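Local coordinates for protein Tae4 (Agrobacterium tumefaciens, PDB 6IJF) that probably acts as a type VI secretion amidase effector that cuts peptide bonds of bacterial peptidoglycan, with a fold related to papain-like cysteine peptidases, at residues F56-I61 and G73-K78; I61-S66 and T94-E99; T107-I112 and C149-E154. All blocks are in the same frame, centred on the assembly; numbering follows the deposited sequence. Where two conformers were deposited one is given.

In the fold
Contacts 1 and 2 belong to the helical side of the chain and are direct neighbours. Their centres are 14 Å apart, they share Ile61, and Phe56 of contact 1 packs on Ile63 and Leu97 of contact 2. Helix 48-58, whose far end enters contact 1, begins at Cys48, which with His132 and Asp134 forms a probable catalytic triad. Contact 3 lies beside the antiparallel sheet, its centre 30 Å from that of contact 1 across the chain's centre and 23 Å from that of contact 2. There Tyr150 stacks edge-to-face with His132, which brings segment 149-154 beside the putative active site. A sulfate, probably from the crystallisation liquor, is bound beside Tyr96 in contact 2.

Contact 1. Residues F56-I61 and G73-K78; sequences FVKSGI and GPYAGK
Lys58 and Tyr75 meet where the end of helix 48-58, closed by a Schellman motif, faces the loop that joins the antiparallel strands 68-69 and 79-80. The CG methylene of Lys58 sits over one face of the Tyr75 ring, 4.0 Å from the ring centroid and 23° off the ring normal. This is a CH-pi contact displaced toward the rim, near CE2. Running across the phenol at about a right angle, the lysine chain stays extended beyond CG and carries its ammonium group onward to a salt bridge with Glu32. The opposite ring face is covered near its rim by CB of Pro74, so the phenol is held between two aliphatic groups.

Val57 fills the other half of the contact. Its CG1 branch, anti to the backbone N (chi1 167°), reaches between the two loop side chains, with Lys78 CB 3.6 Å from Val57 CG1 and Tyr75 CD1 3.9 Å from it. Toward the ring the methyl comes in obliquely. The chain of Lys78 touches only with its base and then bends at chi2, leading its charged end away from the helix.

Two overlapping turns present these groups. A type I turn from Gly73 to Ala76 runs into a type II turn from Tyr75 to Lys78, with Gly77 at its third position, and backbone bonds to Ile70 tie the loop down. On the helix side the chain turns away at Gly60 (phi 88°), where Gly60 N bonds to Val57 O at 2.8 Å and Ile61 N to Phe56 O at 3.0 Å.

Contact 2. Residues I61-S66 and T94-E99; sequences INIVPS and TSYLGE. With SO4 (sulfate ion), chain F.
Ile61 and Tyr96 mark the nearest approach of the two irregular backbones, still 9.0 Å apart from CA to CA, and the tyrosine side chain spans the gap. Its hydroxyl binds the backbone of the residues just before and just after Ile63. Tyr96 OH donates to Asn62 O at 2.6 Å, 16° out of the carbonyl plane, and accepts from Val64 N at 2.9 Å with an N-H...O angle of 157°. With both roles used, the phenol oxygen is gripped by two bonds, while Asn62 O lies in the plane of the ring at its edge.

Two isoleucine methyls gather at CE1 of the ring. Ile61 CG2 stands 4.0 Å from Tyr96 CE1 and approaches obliquely, as does Ile63 CD1, whose side chain also packs against helices 48-58 and 84-92. Val64 CG2 crosses the end of the phenol, 3.5 Å from Tyr96 OH.

Next to the tyrosine, Ser95 holds a sulfate, probably from the crystallisation liquor, through N to O2 and OG to O3. Arg93 binds the same ion and also Val64 O. The arrangement is a tyrosine hydroxyl bridging a main-chain carbonyl and amide, here fastening two helix-to-strand loops, after helices 48-58 and 84-92, in what is probably a papain-like fold.

Contact 3. Residues T107-I112 and C149-E154; sequences TARNGI and CYYNSE
Tyr151 alone carries the contact from segment 149-154, turning the edge of its ring to the short helix 108-112. The apolar pair is Ala108 CB with Tyr151 CE2, 3.8 Å apart, the methyl approaching the ring obliquely. Two more aliphatic carbons are in van der Waals contact with the hydroxyl oxygen: Arg109 CB lies 3.8 Å from Tyr151 OH and, further along the helix, Ile112 CD1 comes to 4.3 Å from Tyr151 OH. With CG anti to its carbonyl carbon (chi1 -82°), the tyrosine points at the helix, its ring edge reaching the first turn. Ala108 and Ile112 also pack on Ile156 and Phe158 of strand 155-160, while Tyr151 touches Phe121 of strand 116-122, so helix and loop each also rest on a strand of the sheet.

Polar atoms come close without pairing across the two segments. Arg109 N lies in the ring plane at its edge, 3.7 Å from Tyr151 CE2, and the Tyr151 hydroxyl is instead bonded to Thr143 OG1. The side chain of Arg109 leaves the ring beyond CB and bends at chi3, and its NH1 hydrogen-bonds to the backbone of a chain of a different protein in the assembly. That chain also packs an apolar side chain on Tyr151.

Backbone bonds shape both partners: Ile112 N to Ala108 O at 2.9 Å in the helix, and Ser153 N to Tyr150 O at 3.1 Å in the type I turn from Tyr150 to Ser153. The turn follows Cys149, which is joined to Cys145 by a disulfide. Tyr150 faces elsewhere, its ring edge-to-face with His132 of the probable triad and its hydroxyl hydrogen-bonded to a polar side chain of a second neighbouring chain, not the one that meets Arg109. Chemically, the helix is therefore held to this loop by dispersion and ring-edge packing, with Thr143 satisfying the phenol and the guanidinium NH1 of Arg109 used in a hydrogen bond to a neighbouring protein's backbone.

Contact 1. Residues F56-I61 and G73-K78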
loop_
_atom_site.group_PDB
_atom_site.type_symbol
_atom_site.label_atom_id
_atom_site.label_comp_id
_atom_site.label_asym_id
_atom_site.label_seq_id
_atom_site.Cartn_x
_atom_site.Cartn_y
_atom_site.Cartn_z
ATOM N N PHE C 56 10.893 16.767 -23.083
ATOM C CA PHE C 56 11.901 17.780 -23.525
ATOM C C PHE C 56 11.658 18.149 -25.001
ATOM O O PHE C 56 11.481 19.351 -25.301
ATOM C CB PHE C 56 13.329 17.295 -23.257
ATOM C CG PHE C 56 13.805 17.618 -21.857
ATOM C CD1 PHE C 56 14.265 18.878 -21.550
ATOM C CD2 PHE C 56 13.690 16.700 -20.828
ATOM C CE1 PHE C 56 14.680 19.207 -20.260
ATOM C CE2 PHE C 56 14.092 17.019 -19.538
ATOM C CZ PHE C 56 14.609 18.270 -19.266
ATOM N N VAL C 57 11.605 17.154 -25.873
ATOM C CA VAL C 57 11.370 17.365 -27.332
ATOM C C VAL C 57 10.129 18.228 -27.532
ATOM O O VAL C 57 10.229 19.228 -28.226
ATOM C CB VAL C 57 11.224 16.030 -28.062
ATOM C CG1 VAL C 57 10.670 16.230 -29.462
ATOM C CG2 VAL C 57 12.542 15.297 -28.092
ATOM N N LYS C 58 9.004 17.888 -26.905
ATOM C CA LYS C 58 7.728 18.630 -27.139
ATOM C C LYS C 58 7.830 20.033 -26.547
ATOM O O LYS C 58 7.022 20.906 -26.947
ATOM C CB LYS C 58 6.542 17.870 -26.552
ATOM C CG LYS C 58 6.163 16.654 -27.370
ATOM C CD LYS C 58 4.858 16.084 -26.908
ATOM C CE LYS C 58 4.536 14.807 -27.640
ATOM N NZ LYS C 58 3.182 14.346 -27.277
ATOM N N SER C 59 8.785 20.264 -25.643
ATOM C CA SER C 59 9.017 21.604 -25.046
ATOM C C SER C 59 10.070 22.350 -25.885
ATOM O O SER C 59 10.490 23.405 -25.453
ATOM C CB SER C 59 9.404 21.517 -23.583
ATOM O OG SER C 59 8.454 20.756 -22.851
ATOM N N GLY C 60 10.491 21.794 -27.022
ATOM C CA GLY C 60 11.400 22.467 -27.975
ATOM C C GLY C 60 12.864 22.237 -27.639
ATOM O O GLY C 60 13.705 22.999 -28.115
ATOM N N ILE C 61 13.177 21.201 -26.860
ATOM C CA ILE C 61 14.575 20.869 -26.468
ATOM C C ILE C 61 14.884 19.482 -27.028
ATOM O O ILE C 61 14.354 18.485 -26.499
ATOM C CB ILE C 61 14.753 20.953 -24.940
ATOM C CG1 ILE C 61 14.240 22.275 -24.370
ATOM C CG2 ILE C 61 16.203 20.687 -24.546
ATOM C CD1 ILE C 61 14.373 22.405 -22.877
ATOM N N GLY C 73 4.718 11.761 -36.773
ATOM C CA GLY C 73 3.940 12.880 -36.219
ATOM C C GLY C 73 4.716 14.193 -36.284
ATOM O O GLY C 73 5.743 14.274 -36.944
ATOM N N PRO C 74 4.247 15.251 -35.599
ATOM C CA PRO C 74 4.882 16.563 -35.685
ATOM C C PRO C 74 6.362 16.564 -35.248
ATOM O O PRO C 74 7.044 17.454 -35.660
ATOM C CB PRO C 74 4.029 17.465 -34.798
ATOM C CG PRO C 74 2.729 16.703 -34.572
ATOM C CD PRO C 74 3.069 15.243 -34.717
ATOM N N TYR C 75 6.827 15.562 -34.482
ATOM C CA TYR C 75 8.205 15.512 -33.908
ATOM C C TYR C 75 9.010 14.379 -34.550
ATOM O O TYR C 75 10.100 14.009 -34.011
ATOM C CB TYR C 75 8.147 15.422 -32.377
ATOM C CG TYR C 75 7.344 16.541 -31.774
ATOM C CD1 TYR C 75 7.877 17.818 -31.648
ATOM C CD2 TYR C 75 6.021 16.350 -31.413
ATOM C CE1 TYR C 75 7.131 18.861 -31.116
ATOM C CE2 TYR C 75 5.258 17.383 -30.909
ATOM C CZ TYR C 75 5.807 18.642 -30.770
ATOM O OH TYR C 75 5.008 19.633 -30.296
ATOM N N ALA C 76 8.564 13.867 -35.706
ATOM C CA ALA C 76 9.324 12.852 -36.478
ATOM C C ALA C 76 10.765 13.350 -36.693
ATOM O O ALA C 76 10.944 14.540 -36.939
ATOM C CB ALA C 76 8.644 12.531 -37.787
ATOM N N GLY C 77 11.751 12.481 -36.504
ATOM C CA GLY C 77 13.181 12.823 -36.639
ATOM C C GLY C 77 13.798 13.302 -35.335
ATOM O O GLY C 77 15.029 13.269 -35.261
ATOM N N LYS C 78 13.031 13.753 -34.331
ATOM C CA LYS C 78 13.652 14.262 -33.075
ATOM C C LYS C 78 14.202 13.088 -32.252
ATOM O O LYS C 78 13.673 11.983 -32.381
ATOM C CB LYS C 78 12.653 15.107 -32.282
ATOM C CG LYS C 78 12.178 16.361 -32.984
ATOM C CD LYS C 78 13.289 17.399 -33.111
ATOM C CE LYS C 78 12.765 18.722 -33.621
ATOM N NZ LYS C 78 13.880 19.645 -33.916
#

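Contact 2. Residues I61-S66 and T94-E99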
loop_
_atom_site.group_PDB
_atom_site.type_symbol
_atom_site.label_atom_id
_atom_site.label_comp_id
_atom_site.label_asym_id
_atom_site.label_seq_id
_atom_site.Cartn_x
_atom_site.Cartn_y
_atom_site.Cartn_z
ATOM N N ILE C 61 13.177 21.201 -26.860
ATOM C CA ILE C 61 14.575 20.869 -26.468
ATOM C C ILE C 61 14.884 19.482 -27.028
ATOM O O ILE C 61 14.354 18.485 -26.499
ATOM C CB ILE C 61 14.753 20.953 -24.940
ATOM C CG1 ILE C 61 14.240 22.275 -24.370
ATOM C CG2 ILE C 61 16.203 20.687 -24.546
ATOM C CD1 ILE C 61 14.373 22.405 -22.877
ATOM N N ASN C 62 15.746 19.407 -28.035
ATOM C CA ASN C 62 16.062 18.106 -28.665
ATOM C C ASN C 62 17.104 17.399 -27.799
ATOM O O ASN C 62 17.915 18.083 -27.138
ATOM C CB ASN C 62 16.499 18.262 -30.134
ATOM C CG ASN C 62 16.456 16.947 -30.895
ATOM O OD1 ASN C 62 15.911 15.935 -30.410
ATOM N ND2 ASN C 62 17.024 16.947 -32.094
ATOM N N ILE C 63 17.065 16.074 -27.818
ATOM C CA ILE C 63 17.958 15.167 -27.053
ATOM C C ILE C 63 19.051 14.728 -28.027
ATOM O O ILE C 63 18.744 13.847 -28.841
ATOM C CB ILE C 63 17.143 13.971 -26.504
ATOM C CG1 ILE C 63 16.019 14.417 -25.561
ATOM C CG2 ILE C 63 18.049 12.943 -25.845
ATOM C CD1 ILE C 63 16.457 15.325 -24.425
ATOM N N VAL C 64 20.271 15.293 -27.891
ATOM C CA VAL C 64 21.439 15.057 -28.792
ATOM C C VAL C 64 22.708 14.866 -27.954
ATOM O O VAL C 64 23.067 15.723 -27.130
ATOM C CB VAL C 64 21.575 16.204 -29.812
ATOM C CG1 VAL C 64 20.265 16.414 -30.541
ATOM C CG2 VAL C 64 22.033 17.518 -29.185
ATOM N N PRO C 65 23.439 13.743 -28.102
ATOM C CA PRO C 65 23.063 12.657 -28.997
ATOM C C PRO C 65 21.874 11.847 -28.458
ATOM O O PRO C 65 21.511 12.011 -27.297
ATOM C CB PRO C 65 24.301 11.755 -29.023
ATOM C CG PRO C 65 25.013 12.038 -27.701
ATOM C CD PRO C 65 24.688 13.469 -27.374
ATOM N N SER C 66 21.392 10.878 -29.254
ATOM C CA SER C 66 20.269 9.985 -28.858
ATOM C C SER C 66 20.470 8.594 -29.436
ATOM O O SER C 66 21.054 8.485 -30.515
ATOM C CB SER C 66 18.963 10.598 -29.275
ATOM O OG SER C 66 18.854 10.662 -30.686
ATOM N N THR C 94 26.511 20.757 -19.019
ATOM C CA THR C 94 26.308 22.208 -18.782
ATOM C C THR C 94 25.329 22.734 -19.853
ATOM O O THR C 94 24.601 23.710 -19.572
ATOM C CB THR C 94 27.656 22.951 -18.727
ATOM O OG1 THR C 94 28.516 22.492 -19.774
ATOM C CG2 THR C 94 28.385 22.737 -17.423
ATOM N N SER C 95 25.292 22.139 -21.051
ATOM C CA SER C 95 24.365 22.616 -22.113
ATOM C C SER C 95 22.940 22.130 -21.843
ATOM O O SER C 95 22.030 22.626 -22.534
ATOM C CB SER C 95 24.809 22.238 -23.512
ATOM O OG SER C 95 24.973 20.843 -23.606
ATOM N N TYR C 96 22.720 21.115 -20.997
ATOM C CA TYR C 96 21.349 20.708 -20.599
ATOM C C TYR C 96 21.050 21.312 -19.222
ATOM O O TYR C 96 20.831 22.534 -19.165
ATOM C CB TYR C 96 21.178 19.192 -20.741
ATOM C CG TYR C 96 20.952 18.762 -22.165
ATOM C CD1 TYR C 96 19.695 18.862 -22.742
ATOM C CD2 TYR C 96 21.996 18.297 -22.945
ATOM C CE1 TYR C 96 19.478 18.476 -24.057
ATOM C CE2 TYR C 96 21.798 17.934 -24.270
ATOM C CZ TYR C 96 20.533 18.008 -24.823
ATOM O OH TYR C 96 20.306 17.632 -26.110
ATOM N N LEU C 97 21.040 20.504 -18.152
ATOM C CA LEU C 97 20.595 20.966 -16.813
ATOM C C LEU C 97 21.786 21.278 -15.901
ATOM O O LEU C 97 21.555 21.954 -14.867
ATOM C CB LEU C 97 19.698 19.885 -16.216
ATOM C CG LEU C 97 18.186 20.034 -16.366
ATOM C CD1 LEU C 97 17.792 20.569 -17.720
ATOM C CD2 LEU C 97 17.480 18.718 -16.046
ATOM N N GLY C 98 22.976 20.791 -16.250
ATOM C CA GLY C 98 24.183 20.975 -15.423
ATOM C C GLY C 98 24.212 20.031 -14.227
ATOM O O GLY C 98 23.506 18.991 -14.271
ATOM N N GLU C 99 25.021 20.352 -13.218
ATOM C CA GLU C 99 25.268 19.487 -12.045
ATOM C C GLU C 99 23.982 19.430 -11.229
ATOM O O GLU C 99 23.418 20.467 -10.879
ATOM C CB GLU C 99 26.433 19.997 -11.173
ATOM C CG GLU C 99 27.803 19.709 -11.779
ATOM C CD GLU C 99 28.043 18.281 -12.258
ATOM O OE1 GLU C 99 27.793 17.324 -11.477
ATOM O OE2 GLU C 99 28.496 18.116 -13.417
HETATM S S SO4 F . 28.613 20.037 -22.987
HETATM O O1 SO4 F . 29.712 20.749 -23.579
HETATM O O2 SO4 F . 27.955 20.888 -22.029
HETATM O O3 SO4 F . 27.676 19.650 -24.022
HETATM O O4 SO4 F . 29.115 18.875 -22.293
#

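Contact 3. Residues T107-I112 and C149-E154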
loop_
_atom_site.group_PDB
_atom_site.type_symbol
_atom_site.label_atom_id
_atom_site.label_comp_id
_atom_site.label_asym_id
_atom_site.label_seq_id
_atom_site.Cartn_x
_atom_site.Cartn_y
_atom_site.Cartn_z
ATOM N N THR C 107 17.600 11.777 2.816
ATOM C CA THR C 107 17.703 13.257 2.629
ATOM C C THR C 107 16.941 13.791 1.402
ATOM O O THR C 107 16.695 15.004 1.371
ATOM C CB THR C 107 19.158 13.703 2.593
ATOM O OG1 THR C 107 19.896 13.008 1.579
ATOM C CG2 THR C 107 19.808 13.479 3.943
ATOM N N ALA C 108 16.545 12.956 0.445
ATOM C CA ALA C 108 15.992 13.450 -0.831
ATOM C C ALA C 108 14.693 14.229 -0.605
ATOM O O ALA C 108 14.485 15.212 -1.325
ATOM C CB ALA C 108 15.821 12.325 -1.829
ATOM N N ARG C 109 13.821 13.832 0.314
ATOM C CA ARG C 109 12.501 14.521 0.468
ATOM C C ARG C 109 12.715 15.964 0.953
ATOM O O ARG C 109 12.128 16.893 0.340
ATOM C CB ARG C 109 11.535 13.766 1.390
ATOM C CG ARG C 109 10.147 14.368 1.425
ATOM C CD ARG C 109 9.317 13.848 2.567
ATOM N NE ARG C 109 9.715 14.428 3.827
ATOM C CZ ARG C 109 10.433 13.822 4.756
ATOM N NH1 ARG C 109 10.818 12.560 4.636
ATOM N NH2 ARG C 109 10.725 14.480 5.862
ATOM N N ASN C 110 13.520 16.173 2.001
ATOM C CA ASN C 110 13.804 17.531 2.535
ATOM C C ASN C 110 14.760 18.284 1.603
ATOM O O ASN C 110 14.613 19.516 1.484
ATOM C CB ASN C 110 14.349 17.473 3.962
ATOM C CG ASN C 110 13.250 17.222 4.976
ATOM O OD1 ASN C 110 12.068 17.425 4.699
ATOM N ND2 ASN C 110 13.637 16.771 6.150
ATOM N N GLY C 111 15.672 17.575 0.940
ATOM C CA GLY C 111 16.547 18.139 -0.108
ATOM C C GLY C 111 15.777 18.790 -1.253
ATOM O O GLY C 111 16.073 19.943 -1.577
ATOM N N ILE C 112 14.854 18.058 -1.888
ATOM C CA ILE C 112 13.923 18.575 -2.942
ATOM C C ILE C 112 13.068 19.704 -2.335
ATOM O O ILE C 112 12.970 20.751 -2.962
ATOM C CB ILE C 112 13.053 17.440 -3.521
ATOM C CG1 ILE C 112 13.909 16.449 -4.329
ATOM C CG2 ILE C 112 11.910 18.002 -4.351
ATOM C CD1 ILE C 112 13.231 15.154 -4.691
ATOM N N CYS C 149 8.305 7.081 -7.824
ATOM C CA CYS C 149 9.492 7.466 -7.015
ATOM C C CYS C 149 10.146 6.168 -6.508
ATOM O O CYS C 149 9.416 5.193 -6.233
ATOM C CB CYS C 149 9.122 8.421 -5.874
ATOM S SG CYS C 149 8.023 7.582 -4.733
ATOM N N TYR C 150 11.471 6.120 -6.401
ATOM C CA TYR C 150 12.225 4.923 -5.941
ATOM C C TYR C 150 13.240 5.358 -4.882
ATOM O O TYR C 150 14.441 5.423 -5.138
ATOM C CB TYR C 150 12.921 4.224 -7.106
ATOM C CG TYR C 150 11.972 3.446 -7.965
ATOM C CD1 TYR C 150 11.589 2.161 -7.615
ATOM C CD2 TYR C 150 11.441 4.001 -9.117
ATOM C CE1 TYR C 150 10.732 1.426 -8.412
ATOM C CE2 TYR C 150 10.570 3.279 -9.911
ATOM C CZ TYR C 150 10.231 1.984 -9.571
ATOM O OH TYR C 150 9.337 1.310 -10.338
ATOM N N TYR C 151 12.751 5.724 -3.706
ATOM C CA TYR C 151 13.617 6.143 -2.583
ATOM C C TYR C 151 14.408 4.935 -2.066
ATOM O O TYR C 151 15.361 5.161 -1.346
ATOM C CB TYR C 151 12.797 6.793 -1.475
ATOM C CG TYR C 151 12.467 8.244 -1.671
ATOM C CD1 TYR C 151 11.608 8.668 -2.678
ATOM C CD2 TYR C 151 12.949 9.196 -0.792
ATOM C CE1 TYR C 151 11.284 9.999 -2.832
ATOM C CE2 TYR C 151 12.620 10.523 -0.923
ATOM C CZ TYR C 151 11.779 10.936 -1.941
ATOM O OH TYR C 151 11.458 12.260 -2.072
ATOM N N ASN C 152 14.159 3.721 -2.563
ATOM C CA ASN C 152 14.985 2.537 -2.203
ATOM C C ASN C 152 16.314 2.574 -2.983
ATOM O O ASN C 152 17.104 1.650 -2.816
ATOM C CB ASN C 152 14.223 1.212 -2.376
ATOM C CG ASN C 152 13.761 0.919 -3.790
ATOM O OD1 ASN C 152 13.407 1.834 -4.532
ATOM N ND2 ASN C 152 13.709 -0.352 -4.157
ATOM N N SER C 153 16.589 3.629 -3.747
ATOM C CA SER C 153 17.782 3.723 -4.619
ATOM C C SER C 153 19.010 4.118 -3.787
ATOM O O SER C 153 18.846 4.651 -2.679
ATOM C CB SER C 153 17.522 4.646 -5.803
ATOM O OG SER C 153 17.563 6.005 -5.418
ATOM N N GLU C 154 20.201 3.885 -4.334
ATOM C CA GLU C 154 21.515 4.184 -3.698
ATOM C C GLU C 154 21.743 5.700 -3.616
ATOM O O GLU C 154 22.097 6.209 -2.521
ATOM C CB GLU C 154 22.627 3.504 -4.495
ATOM C CG GLU C 154 24.026 3.769 -3.965
ATOM C CD GLU C 154 25.109 2.989 -4.701
ATOM O OE1 GLU C 154 25.129 3.034 -5.952
ATOM O OE2 GLU C 154 25.950 2.336 -4.026
#